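Local coordinates for novel protein similar to vertebrate potassium voltage-gated channel, subfamily H (Eag-related) family (Danio rerio, PDB 3UKN), which probably forms the pore-forming subunit of a tetrameric voltage-gated potassium channel, of which this fragment is the cytoplasmic C-linker and cyclic nucleotide-binding homology domain, at residues B[118-124]-B[169-175]; B[103-107]-B[162-167]; B[53-58]-B[96-100]; B[82-86]-B[188-192]; B[21-25]-B[38-42]. All coordinates share one frame; numbering follows the deposited sequence.

Contact 1 (B[118-124]-B[169-175]); sequences AIYFVCS and DLQYISL
The side chains of Tyr-120 and Tyr-172 run alongside each other on one face of the sheet, their ring planes 42° apart in an oblique pairing; the closest touch is Tyr-120 CD1 against Tyr-172 CB at 3.5 Å. On the other side of the sheet the Phe-121 ring has Cys-123 SG at its edge, in its plane. These side chains sit on an antiparallel pair of strands in the beta-roll of the cyclic nucleotide-binding homology domain, with Val-122 and Leu-170 continuing the tyrosine face. Tyr-172 CG stands between its backbone N and carbonyl carbon (chi1 68°), which turns the ring away from the partner strand; its hydroxyl is bonded to Asp-53 N, while that of Tyr-120 is bonded to Asn-49 in the C-linker. Gln-171 is likewise held from beyond the pair, by Glu-76 and Leu-77, and its CG rests 3.4 Å from Cys-123 SG. Paired backbone bonds run along the strands at Ile-119 with Ile-173 and Phe-121 with Gln-171. The register then slips by one residue in a classic beta bulge. Here Asp-169 O takes two donors: Cys-123 N at 2.8 Å, nearly in line with the carbonyl bond, and Ser-124 N at 3.3 Å, in the carbonyl plane on a lone pair.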
# COMPACT_ATOMS: atom_id res chain seq x y z
N ALA B 118 6.66 0.33 10.62
CA ALA B 118 6.35 1.70 11.01
C ALA B 118 6.80 1.98 12.43
O ALA B 118 7.10 1.05 13.19
CB ALA B 118 4.83 1.93 10.91
N ILE B 119 6.83 3.26 12.80
CA ILE B 119 6.85 3.63 14.21
C ILE B 119 5.44 4.06 14.57
O ILE B 119 4.74 4.65 13.75
CB ILE B 119 7.86 4.75 14.53
CG1 ILE B 119 7.49 6.03 13.80
CG2 ILE B 119 9.25 4.35 14.09
CD1 ILE B 119 8.54 7.12 13.98
N TYR B 120 5.03 3.75 15.80
CA TYR B 120 3.66 3.99 16.24
C TYR B 120 3.62 4.89 17.48
O TYR B 120 4.53 4.87 18.31
CB TYR B 120 2.97 2.65 16.56
CG TYR B 120 3.03 1.68 15.42
CD1 TYR B 120 1.98 1.58 14.52
CD2 TYR B 120 4.14 0.86 15.24
CE1 TYR B 120 2.03 0.69 13.46
CE2 TYR B 120 4.20 -0.02 14.19
CZ TYR B 120 3.14 -0.11 13.29
OH TYR B 120 3.21 -0.99 12.23
N PHE B 121 2.56 5.67 17.59
CA PHE B 121 2.40 6.57 18.71
C PHE B 121 1.03 6.27 19.31
O PHE B 121 0.04 6.25 18.59
CB PHE B 121 2.49 8.03 18.21
CG PHE B 121 2.21 9.08 19.28
CD1 PHE B 121 3.24 9.61 20.04
CD2 PHE B 121 0.92 9.55 19.50
CE1 PHE B 121 2.99 10.58 21.03
CE2 PHE B 121 0.67 10.52 20.47
CZ PHE B 121 1.71 11.03 21.24
N VAL B 122 0.98 6.02 20.62
CA VAL B 122 -0.30 5.82 21.31
C VAL B 122 -0.99 7.15 21.69
O VAL B 122 -0.50 7.85 22.57
CB VAL B 122 -0.11 4.99 22.60
CG1 VAL B 122 -1.45 4.49 23.14
CG2 VAL B 122 0.82 3.82 22.34
N CYS B 123 -2.11 7.48 21.04
CA CYS B 123 -2.90 8.66 21.44
C CYS B 123 -3.85 8.37 22.60
O CYS B 123 -4.16 9.25 23.39
CB CYS B 123 -3.74 9.23 20.29
SG CYS B 123 -2.87 9.60 18.78
N SER B 124 -4.36 7.14 22.67
CA SER B 124 -5.13 6.72 23.82
C SER B 124 -5.13 5.21 23.92
O SER B 124 -4.80 4.51 22.95
CB SER B 124 -6.56 7.24 23.75
OG SER B 124 -7.14 6.88 22.51
N ASP B 169 -6.15 4.06 20.32
CA ASP B 169 -6.10 4.96 19.19
C ASP B 169 -4.64 5.27 18.87
O ASP B 169 -3.94 5.93 19.65
CB ASP B 169 -6.87 6.24 19.50
CG ASP B 169 -7.07 7.11 18.28
OD1 ASP B 169 -6.21 7.07 17.37
OD2 ASP B 169 -8.09 7.83 18.24
N LEU B 170 -4.17 4.80 17.72
CA LEU B 170 -2.77 4.88 17.36
C LEU B 170 -2.53 5.80 16.17
O LEU B 170 -3.37 5.91 15.28
CB LEU B 170 -2.27 3.49 17.01
CG LEU B 170 -2.42 2.45 18.12
CD1 LEU B 170 -2.20 1.05 17.56
CD2 LEU B 170 -1.43 2.74 19.22
N GLN B 171 -1.38 6.47 16.17
CA GLN B 171 -0.89 7.17 14.99
C GLN B 171 0.41 6.50 14.58
O GLN B 171 1.05 5.83 15.39
CB GLN B 171 -0.61 8.64 15.29
CG GLN B 171 -1.83 9.45 15.55
CD GLN B 171 -1.54 10.91 15.75
OE1 GLN B 171 -0.38 11.36 15.68
NE2 GLN B 171 -2.58 11.69 16.01
N TYR B 172 0.82 6.72 13.34
CA TYR B 172 2.04 6.08 12.86
C TYR B 172 2.50 6.66 11.54
O TYR B 172 1.74 7.31 10.82
CB TYR B 172 1.82 4.55 12.74
CG TYR B 172 0.85 4.12 11.66
CD1 TYR B 172 1.29 3.86 10.35
CD2 TYR B 172 -0.51 3.96 11.94
CE1 TYR B 172 0.39 3.44 9.34
CE2 TYR B 172 -1.42 3.54 10.93
CZ TYR B 172 -0.96 3.29 9.64
OH TYR B 172 -1.86 2.89 8.67
N ILE B 173 3.77 6.41 11.24
CA ILE B 173 4.40 6.78 9.99
C ILE B 173 5.21 5.55 9.52
O ILE B 173 5.96 4.96 10.32
CB ILE B 173 5.34 7.94 10.19
CG1 ILE B 173 4.62 9.10 10.86
CG2 ILE B 173 5.96 8.37 8.87
CD1 ILE B 173 5.45 10.36 10.95
N SER B 174 5.05 5.16 8.26
CA SER B 174 5.74 4.01 7.73
C SER B 174 7.21 4.33 7.68
O SER B 174 7.60 5.49 7.47
CB SER B 174 5.26 3.70 6.31
OG SER B 174 5.59 4.77 5.44
N LEU B 175 8.04 3.31 7.84
CA LEU B 175 9.49 3.50 7.73
C LEU B 175 9.85 3.96 6.33
O LEU B 175 10.76 4.76 6.14
CB LEU B 175 10.23 2.20 8.06
CG LEU B 175 9.98 1.71 9.48
CD1 LEU B 175 11.02 0.65 9.87
CD2 LEU B 175 10.00 2.92 10.45

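Contact 2 (B[103-107]-B[162-167]); sequences CAPGE and VKALTY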
# COMPACT_ATOMS: atom_id res chain seq x y z
N CYS B 103 -7.67 0.15 17.50
CA CYS B 103 -7.13 -1.17 17.78
C CYS B 103 -8.01 -1.78 18.88
O CYS B 103 -8.44 -1.09 19.80
CB CYS B 103 -5.66 -1.04 18.21
SG CYS B 103 -4.73 -2.59 18.24
N ALA B 104 -8.30 -3.07 18.76
CA ALA B 104 -9.18 -3.72 19.73
C ALA B 104 -8.37 -4.46 20.80
O ALA B 104 -7.21 -4.83 20.56
CB ALA B 104 -10.12 -4.69 19.03
N PRO B 105 -8.97 -4.66 21.98
CA PRO B 105 -8.28 -5.39 23.04
C PRO B 105 -7.82 -6.75 22.54
O PRO B 105 -8.59 -7.46 21.91
CB PRO B 105 -9.37 -5.56 24.11
CG PRO B 105 -10.30 -4.44 23.87
CD PRO B 105 -10.32 -4.23 22.38
N GLY B 106 -6.58 -7.12 22.83
CA GLY B 106 -6.04 -8.41 22.44
C GLY B 106 -5.58 -8.47 20.99
O GLY B 106 -5.07 -9.49 20.52
N GLU B 107 -5.78 -7.37 20.27
CA GLU B 107 -5.36 -7.28 18.87
C GLU B 107 -3.85 -6.99 18.81
O GLU B 107 -3.37 -6.11 19.52
CB GLU B 107 -6.17 -6.21 18.11
CG GLU B 107 -5.63 -5.86 16.71
CD GLU B 107 -6.48 -4.81 15.97
OE1 GLU B 107 -7.55 -4.42 16.49
OE2 GLU B 107 -6.06 -4.37 14.86
N VAL B 162 3.53 -6.78 20.58
CA VAL B 162 2.82 -5.69 21.24
C VAL B 162 1.33 -5.87 21.02
O VAL B 162 0.86 -5.86 19.88
CB VAL B 162 3.18 -4.27 20.72
CG1 VAL B 162 2.34 -3.24 21.48
CG2 VAL B 162 4.67 -3.97 20.88
N LYS B 163 0.59 -6.01 22.11
CA LYS B 163 -0.84 -6.31 22.04
C LYS B 163 -1.64 -5.21 22.74
O LYS B 163 -1.27 -4.79 23.83
CB LYS B 163 -1.11 -7.64 22.74
CG LYS B 163 -0.61 -8.88 22.02
CD LYS B 163 -0.88 -10.14 22.83
CE LYS B 163 -2.38 -10.30 23.13
NZ LYS B 163 -2.68 -11.56 23.87
N ALA B 164 -2.72 -4.75 22.13
CA ALA B 164 -3.61 -3.82 22.79
C ALA B 164 -4.18 -4.49 24.02
O ALA B 164 -4.45 -5.69 24.01
CB ALA B 164 -4.74 -3.39 21.86
N LEU B 165 -4.35 -3.73 25.09
CA LEU B 165 -4.98 -4.24 26.30
C LEU B 165 -6.40 -3.71 26.38
O LEU B 165 -7.31 -4.41 26.82
CB LEU B 165 -4.21 -3.79 27.54
CG LEU B 165 -2.99 -4.63 27.87
CD1 LEU B 165 -2.04 -3.83 28.76
CD2 LEU B 165 -3.45 -5.91 28.55
N THR B 166 -6.57 -2.46 25.97
CA THR B 166 -7.88 -1.85 25.85
C THR B 166 -8.05 -1.39 24.40
O THR B 166 -7.15 -1.58 23.57
CB THR B 166 -8.05 -0.65 26.81
OG1 THR B 166 -7.29 0.47 26.33
CG2 THR B 166 -7.56 -1.01 28.21
N TYR B 167 -9.20 -0.81 24.10
CA TYR B 167 -9.38 -0.08 22.86
C TYR B 167 -8.32 1.01 22.79
O TYR B 167 -8.15 1.76 23.76
CB TYR B 167 -10.79 0.50 22.77
CG TYR B 167 -11.79 -0.58 22.48
CD1 TYR B 167 -11.93 -1.07 21.20
CD2 TYR B 167 -12.56 -1.14 23.50
CE1 TYR B 167 -12.82 -2.08 20.91
CE2 TYR B 167 -13.46 -2.16 23.22
CZ TYR B 167 -13.59 -2.63 21.91
OH TYR B 167 -14.47 -3.64 21.59
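A type II beta turn from Ala-104 to Glu-107 links strand 99-103 to strand 108-110 in the beta-roll of the cyclic nucleotide-binding homology domain, and it packs against the end of strand 161-164 and the corner that follows. The turn is closed by Glu-107 N bonded to Ala-104 O, and Gly-106 occupies its positive-phi position (81°). Two backbone bonds join it to Ala-164. Gly-106 N reaches Ala-164 O at 2.8 Å from above the carbonyl plane, and Ala-164 N returns a bond of 3.0 Å to Glu-107 O. Ala-164 CB points into the turn, pressed to within 3.1 Å of Ala-104 O and 3.7 Å from Cys-103 SG. At the outer end Pro-105 lies on the ring of Tyr-167: CD sits 3.5 Å from the ring centroid and only 8° off the ring normal, a CH-pi contact over the face. With CG anti to the carbonyl carbon (chi1 -74°), the tyrosine ring is brought back across the proline. Glu-107 also braces the turn from within, since its OE1 accepts from Ala-104 N at 2.7 Å, approached from above the carboxylate plane. The other carboxylate oxygen, OE2, takes a bond from Trp-46 NE1, which ties the turn to the chain just after helix 32-45. On the inner side Cys-103 packs on Cys-168 and Leu-170 of strand 168-174, whereas Ala-164 and Lys-163 lean on strand 127-131, so the corner lies where the two sheets of the roll come together.

Contact 3 (B[53-58]-B[96-100]); sequences DVSELL and LIIKT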
# COMPACT_ATOMS: atom_id res chain seq x y z
N ASP B 53 -1.68 0.97 6.25
CA ASP B 53 -2.08 1.68 5.05
C ASP B 53 -0.87 2.41 4.50
O ASP B 53 -0.35 3.31 5.16
CB ASP B 53 -3.19 2.69 5.41
CG ASP B 53 -3.56 3.58 4.24
OD1 ASP B 53 -3.19 3.26 3.10
OD2 ASP B 53 -4.24 4.61 4.47
N VAL B 54 -0.43 2.03 3.29
CA VAL B 54 0.77 2.62 2.68
C VAL B 54 0.47 3.59 1.55
O VAL B 54 1.38 4.13 0.91
CB VAL B 54 1.75 1.53 2.15
CG1 VAL B 54 2.17 0.59 3.27
CG2 VAL B 54 1.15 0.77 0.99
N SER B 55 -0.82 3.82 1.30
CA SER B 55 -1.23 4.75 0.26
C SER B 55 -0.88 6.18 0.69
O SER B 55 -0.68 6.43 1.87
CB SER B 55 -2.74 4.64 -0.00
OG SER B 55 -3.49 5.26 1.03
N GLU B 56 -0.83 7.09 -0.28
CA GLU B 56 -0.48 8.48 -0.01
C GLU B 56 -1.33 9.34 -0.92
O GLU B 56 -0.99 9.57 -2.09
CB GLU B 56 1.02 8.70 -0.28
CG GLU B 56 1.67 9.92 0.39
CD GLU B 56 3.17 10.08 0.03
OE1 GLU B 56 3.92 9.08 0.12
OE2 GLU B 56 3.59 11.22 -0.33
N LEU B 57 -2.46 9.83 -0.39
CA LEU B 57 -3.47 10.51 -1.20
C LEU B 57 -3.02 11.87 -1.68
O LEU B 57 -3.56 12.39 -2.66
CB LEU B 57 -4.77 10.71 -0.41
CG LEU B 57 -5.81 9.59 -0.33
CD1 LEU B 57 -6.72 9.83 0.87
CD2 LEU B 57 -6.64 9.45 -1.63
N LEU B 58 -2.03 12.44 -1.01
CA LEU B 58 -1.70 13.85 -1.21
C LEU B 58 -0.40 14.04 -1.97
O LEU B 58 -0.00 15.16 -2.27
CB LEU B 58 -1.61 14.58 0.13
CG LEU B 58 -2.78 14.31 1.09
CD1 LEU B 58 -2.54 15.00 2.40
CD2 LEU B 58 -4.13 14.72 0.48
N LEU B 96 1.83 15.13 6.69
CA LEU B 96 0.95 14.69 5.61
C LEU B 96 0.96 13.16 5.35
O LEU B 96 0.11 12.67 4.62
CB LEU B 96 1.26 15.46 4.32
CG LEU B 96 1.02 16.97 4.34
CD1 LEU B 96 1.67 17.65 3.13
CD2 LEU B 96 -0.47 17.28 4.42
N ILE B 97 1.90 12.43 5.94
CA ILE B 97 1.98 10.97 5.76
C ILE B 97 1.67 10.22 7.06
O ILE B 97 1.90 9.01 7.17
CB ILE B 97 3.37 10.48 5.20
CG1 ILE B 97 4.51 10.75 6.20
CG2 ILE B 97 3.66 11.08 3.80
CD1 ILE B 97 5.89 10.20 5.78
N ILE B 98 1.15 10.93 8.05
CA ILE B 98 0.80 10.31 9.32
C ILE B 98 -0.59 9.69 9.24
O ILE B 98 -1.52 10.32 8.75
CB ILE B 98 0.85 11.34 10.50
CG1 ILE B 98 2.28 11.79 10.77
CG2 ILE B 98 0.23 10.76 11.76
CD1 ILE B 98 2.38 12.78 11.88
N LYS B 99 -0.73 8.46 9.72
CA LYS B 99 -2.00 7.73 9.66
C LYS B 99 -2.44 7.41 11.07
O LYS B 99 -1.67 7.57 12.02
CB LYS B 99 -1.81 6.39 8.94
CG LYS B 99 -1.07 6.47 7.63
CD LYS B 99 -2.03 6.73 6.51
CE LYS B 99 -1.32 6.70 5.16
NZ LYS B 99 -2.28 7.00 4.07
N THR B 100 -3.66 6.91 11.19
CA THR B 100 -4.23 6.56 12.48
C THR B 100 -5.02 5.26 12.35
O THR B 100 -5.47 4.90 11.26
CB THR B 100 -5.19 7.65 12.96
OG1 THR B 100 -6.22 7.82 11.98
CG2 THR B 100 -4.45 8.98 13.13
O HOH W 1 -0.40 11.86 1.60
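Lys-99 reaches across to an Asx turn at Asp-53, and this salt bridge, with a hydrogen bond beside it, joins segment 53-58 of the C-linker to the start of strand 99-103, the first strand of the beta-roll. It is the tight part of the contact. The lysine chain bends at its second torsion (chi2 -89°) and is extended beyond, carrying NZ to two acceptors, Ser-55 O at 2.8 Å and Asp-53 OD2 at 3.1 Å, the latter the salt bridge. The ammonium approaches both oxygens from above their planes. Asp-53 is itself held from behind: OD1 accepts from Ser-55 N, the bond that defines the Asx turn, and from Ser-55 OG through its syn lone pair. The one carboxylate therefore shapes the turn with one oxygen and takes the lysine with the other, which probably favours its charged form.

At the far end the Leu-58 and Leu-96 side chains close the contact by apolar packing, crossing at about a right angle with Leu-58 CD1 3.7 Å from Leu-96 CD2. Leu-57 and Leu-58 also pack on Phe-42 and Leu-21 of the second subunit. The looser part lies between: Glu-56 merely lays CD 3.9 Å from Ile-97 CG2, and the backbones are bridged by a water that accepts from Leu-58 N at 3.1 Å and donates to Leu-96 O at 3.2 Å.

Contact 4 (B[82-86]-B[188-192]); sequences LFESA and YAQKF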
# COMPACT_ATOMS: atom_id res chain seq x y z
N LEU B 82 11.53 14.98 19.97
CA LEU B 82 12.29 14.45 18.84
C LEU B 82 12.27 15.38 17.61
O LEU B 82 13.22 15.40 16.81
CB LEU B 82 11.69 13.08 18.48
CG LEU B 82 12.07 12.47 17.15
CD1 LEU B 82 13.59 12.37 17.09
CD2 LEU B 82 11.43 11.12 17.02
N PHE B 83 11.19 16.14 17.46
CA PHE B 83 10.94 16.95 16.26
C PHE B 83 11.25 18.44 16.45
O PHE B 83 11.14 19.23 15.52
CB PHE B 83 9.49 16.74 15.72
CG PHE B 83 9.23 15.31 15.30
CD1 PHE B 83 9.76 14.83 14.13
CD2 PHE B 83 8.52 14.45 16.12
CE1 PHE B 83 9.58 13.52 13.76
CE2 PHE B 83 8.33 13.14 15.76
CZ PHE B 83 8.86 12.67 14.58
N GLU B 84 11.69 18.79 17.66
CA GLU B 84 11.97 20.19 18.00
C GLU B 84 12.86 20.88 16.96
O GLU B 84 12.62 22.03 16.60
CB GLU B 84 12.61 20.29 19.38
CG GLU B 84 12.96 21.70 19.83
CD GLU B 84 11.74 22.51 20.24
OE1 GLU B 84 10.60 22.06 19.96
OE2 GLU B 84 11.92 23.60 20.85
N SER B 85 13.87 20.16 16.47
CA SER B 85 14.86 20.77 15.58
C SER B 85 14.56 20.58 14.08
O SER B 85 15.37 20.94 13.22
CB SER B 85 16.27 20.26 15.93
OG SER B 85 16.52 19.02 15.30
N ALA B 86 13.40 20.05 13.75
CA ALA B 86 13.11 19.83 12.35
C ALA B 86 12.64 21.16 11.73
O ALA B 86 11.87 21.87 12.34
CB ALA B 86 12.08 18.74 12.17
N TYR B 188 18.37 17.38 9.34
CA TYR B 188 17.49 16.96 10.41
C TYR B 188 17.68 15.48 10.72
O TYR B 188 17.60 15.08 11.87
CB TYR B 188 16.01 17.29 10.14
CG TYR B 188 15.17 16.65 11.21
CD1 TYR B 188 15.30 17.04 12.54
CD2 TYR B 188 14.32 15.60 10.91
CE1 TYR B 188 14.57 16.42 13.54
CE2 TYR B 188 13.59 14.97 11.92
CZ TYR B 188 13.72 15.39 13.23
OH TYR B 188 12.99 14.76 14.23
N ALA B 189 17.93 14.68 9.70
CA ALA B 189 18.05 13.22 9.86
C ALA B 189 19.15 12.85 10.86
O ALA B 189 18.95 12.01 11.74
CB ALA B 189 18.28 12.53 8.52
N GLN B 190 20.31 13.49 10.74
CA GLN B 190 21.40 13.31 11.69
C GLN B 190 20.93 13.59 13.13
O GLN B 190 21.27 12.86 14.06
CB GLN B 190 22.57 14.22 11.30
CG GLN B 190 23.91 13.82 11.89
CD GLN B 190 24.55 12.65 11.17
OE1 GLN B 190 23.86 11.77 10.65
NE2 GLN B 190 25.88 12.64 11.12
N LYS B 191 20.15 14.65 13.32
CA LYS B 191 19.65 14.94 14.66
C LYS B 191 18.61 13.90 15.07
O LYS B 191 18.54 13.52 16.24
CB LYS B 191 19.10 16.37 14.77
CG LYS B 191 20.12 17.40 14.28
CD LYS B 191 19.80 18.82 14.69
CE LYS B 191 20.66 19.80 13.86
NZ LYS B 191 20.36 21.26 14.10
N PHE B 192 17.79 13.47 14.12
CA PHE B 192 16.74 12.50 14.38
C PHE B 192 17.35 11.22 14.98
O PHE B 192 16.88 10.70 15.98
CB PHE B 192 15.97 12.22 13.07
CG PHE B 192 14.98 11.10 13.17
CD1 PHE B 192 13.64 11.37 13.42
CD2 PHE B 192 15.38 9.79 13.04
CE1 PHE B 192 12.71 10.33 13.54
CE2 PHE B 192 14.47 8.73 13.13
CZ PHE B 192 13.13 9.00 13.39
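Tyr-188 carries the contact: its OH donates to Leu-82 O over 2.7 Å, coming from above the carbonyl plane, while Ala-86 CB sits over one face of its ring. That methyl is 3.6 Å from the ring centroid and 10° off the normal, a CH-pi contact. Ser-85 OG and Leu-82 O lie at the ring edge, in its plane, so the loop wraps the tyrosine from its face round to its hydroxyl. Phe-83 CD1 touches the same hydroxyl at 3.2 Å. CG of Tyr-188 stands anti to the backbone N (chi1 172°), an arrangement that sends the ring out from helix 186-199 into the curve of the loop.

One helical turn on, Phe-192 takes up the side chain of Leu-82, with CE1 3.8 Å from Leu-82 CD2; within the loop, Leu-82 CG covers a face of the Phe-83 ring. Lys-191 closes the outer side with its aliphatic chain, CD lying 3.3 Å from Ser-85 OG. Ser-85 and Ala-86 are placed by a type I beta turn from Phe-83 to Ala-86, closed by Ala-86 N bonded to Phe-83 O. Further out, Phe-83 and Ala-86 both pack on Leu-91 of helix 88-96, while Tyr-188 and Phe-192 share Leu-182 of helix 175-184.

The contact thus joins the loop leading into helix 88-96 to helix 186-199 mostly by aromatic and aliphatic packing, and its single cross-segment hydrogen bond gives the phenol of Tyr-188 a partner and probably steadies the ring's position in the loop.

Contact 5 (B[21-25]-B[38-42]); sequences LKDFI and MLECF
Met-38 meets Ile-25 tip to tip, its CE methyl 3.7 Å from Ile-25 CG1. The chain of the methionine bends at its last torsion (chi3 63°), and the methyl so placed also lies 4.0 Å from Leu-21 CD1 and at the same distance from Phe-24 CD2, oblique to that ring. One methyl group thereby touches three residues of helix 13-27. Beyond the pair, Leu-30 of the connecting loop packs on Met-38, Phe-24 and Ile-25 alike, and Ile-69 of the second subunit also reaches Met-38.

The next residue, Leu-39, uses both of its branches. CD2 touches both Leu-21 and Ile-25, 3.7 Å from Leu-21 CD2 and 3.8 Å from Ile-25 CD1, whereas CD1 faces outward to the aliphatic part of the Lys-22 chain and meets its CE methylene at the more exposed border of the contact. The two leucines run alongside each other, pointing opposite ways.

One turn further along, Phe-42 receives the same CD2 methyl of Leu-21, which presses to 3.4 Å from Phe-42 CB and lies oblique to the ring. That ring also meets those of Tyr-14 and Trp-46, with planes inclined to it.

The side chains meet across the segments by apolar packing. The helix axes run nearly antiparallel, at 158°, and remain 11.3 Å apart at closest approach, so the leucine, isoleucine and methionine side chains span the gap. This is the arrangement of an antiparallel helical hairpin, here the one formed by the first two helices of the C-linker, whose flank packs against the second subunit.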
# COMPACT_ATOMS: atom_id res chain seq x y z
N LEU B 21 -11.37 -8.88 2.97
CA LEU B 21 -11.27 -10.34 2.94
C LEU B 21 -12.62 -10.97 2.58
O LEU B 21 -12.70 -11.95 1.83
CB LEU B 21 -10.80 -10.87 4.28
CG LEU B 21 -10.43 -12.35 4.25
CD1 LEU B 21 -9.42 -12.60 3.14
CD2 LEU B 21 -9.87 -12.78 5.60
N LYS B 22 -13.69 -10.42 3.12
CA LYS B 22 -15.02 -10.90 2.79
C LYS B 22 -15.39 -10.63 1.32
O LYS B 22 -15.93 -11.50 0.66
CB LYS B 22 -16.04 -10.33 3.77
CG LYS B 22 -15.90 -10.94 5.16
CD LYS B 22 -16.87 -10.34 6.17
CE LYS B 22 -16.80 -11.11 7.49
NZ LYS B 22 -17.77 -10.62 8.53
N ASP B 23 -15.07 -9.44 0.82
CA ASP B 23 -15.26 -9.13 -0.59
C ASP B 23 -14.60 -10.20 -1.45
O ASP B 23 -15.23 -10.75 -2.36
CB ASP B 23 -14.63 -7.79 -0.93
CG ASP B 23 -15.60 -6.65 -0.80
OD1 ASP B 23 -16.57 -6.76 -0.01
OD2 ASP B 23 -15.39 -5.63 -1.50
N PHE B 24 -13.33 -10.48 -1.18
CA PHE B 24 -12.56 -11.41 -1.99
C PHE B 24 -13.20 -12.80 -2.04
O PHE B 24 -13.20 -13.45 -3.08
CB PHE B 24 -11.13 -11.49 -1.48
CG PHE B 24 -10.26 -12.47 -2.22
CD1 PHE B 24 -9.41 -12.04 -3.23
CD2 PHE B 24 -10.27 -13.82 -1.88
CE1 PHE B 24 -8.58 -12.95 -3.89
CE2 PHE B 24 -9.45 -14.73 -2.55
CZ PHE B 24 -8.60 -14.30 -3.55
N ILE B 25 -13.75 -13.23 -0.91
CA ILE B 25 -14.46 -14.49 -0.80
C ILE B 25 -15.78 -14.46 -1.58
O ILE B 25 -16.20 -15.46 -2.17
CB ILE B 25 -14.81 -14.77 0.67
CG1 ILE B 25 -13.53 -14.91 1.51
CG2 ILE B 25 -15.72 -16.00 0.79
CD1 ILE B 25 -13.78 -14.83 3.00
N MET B 38 -10.48 -19.15 6.11
CA MET B 38 -9.83 -17.87 5.82
C MET B 38 -10.07 -16.82 6.89
O MET B 38 -9.16 -16.09 7.27
CB MET B 38 -10.27 -17.33 4.45
CG MET B 38 -9.87 -18.22 3.27
SD MET B 38 -10.64 -17.75 1.70
CE MET B 38 -9.99 -16.12 1.43
N LEU B 39 -11.31 -16.75 7.38
CA LEU B 39 -11.69 -15.77 8.39
C LEU B 39 -11.05 -16.04 9.75
O LEU B 39 -10.70 -15.10 10.48
CB LEU B 39 -13.22 -15.67 8.52
CG LEU B 39 -13.93 -15.19 7.24
CD1 LEU B 39 -15.41 -14.96 7.48
CD2 LEU B 39 -13.26 -13.93 6.66
N GLU B 40 -10.91 -17.31 10.11
CA GLU B 40 -10.27 -17.66 11.37
C GLU B 40 -8.74 -17.62 11.25
O GLU B 40 -8.05 -17.33 12.21
CB GLU B 40 -10.78 -19.00 11.94
CG GLU B 40 -10.81 -20.18 10.97
CD GLU B 40 -11.74 -21.32 11.44
OE1 GLU B 40 -11.73 -22.39 10.79
OE2 GLU B 40 -12.48 -21.15 12.43
N CYS B 41 -8.22 -17.89 10.05
CA CYS B 41 -6.79 -17.72 9.83
C CYS B 41 -6.43 -16.23 9.79
O CYS B 41 -5.40 -15.81 10.33
CB CYS B 41 -6.32 -18.45 8.58
SG CYS B 41 -4.57 -18.22 8.22
N PHE B 42 -7.29 -15.42 9.17
CA PHE B 42 -7.15 -13.98 9.24
C PHE B 42 -6.93 -13.48 10.68
O PHE B 42 -5.94 -12.81 10.97
CB PHE B 42 -8.36 -13.26 8.64
CG PHE B 42 -8.31 -11.77 8.79
CD1 PHE B 42 -7.55 -10.99 7.93
CD2 PHE B 42 -9.02 -11.14 9.80
CE1 PHE B 42 -7.49 -9.61 8.07
CE2 PHE B 42 -8.97 -9.75 9.96
CZ PHE B 42 -8.20 -8.99 9.11

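Contact 1 is the buried centre of the beta-roll and rests on regular backbone pairing, whereas contact 2, at a partly buried corner, combines a turn with a proline-aromatic touch. The two touch each other. Contact 3 lies at the surface and relies on charge and water, yet it reaches the same sheet as contact 1, since strands 99-103 and 168-174 are neighbours. Contacts 4 and 5 are both partly buried and largely apolar, but their centres are about 42 Å apart on opposite sides of the chain's centre: contact 4 joins loop to helix, contact 5 helix to helix. Contacts 3 and 5 both touch the second subunit.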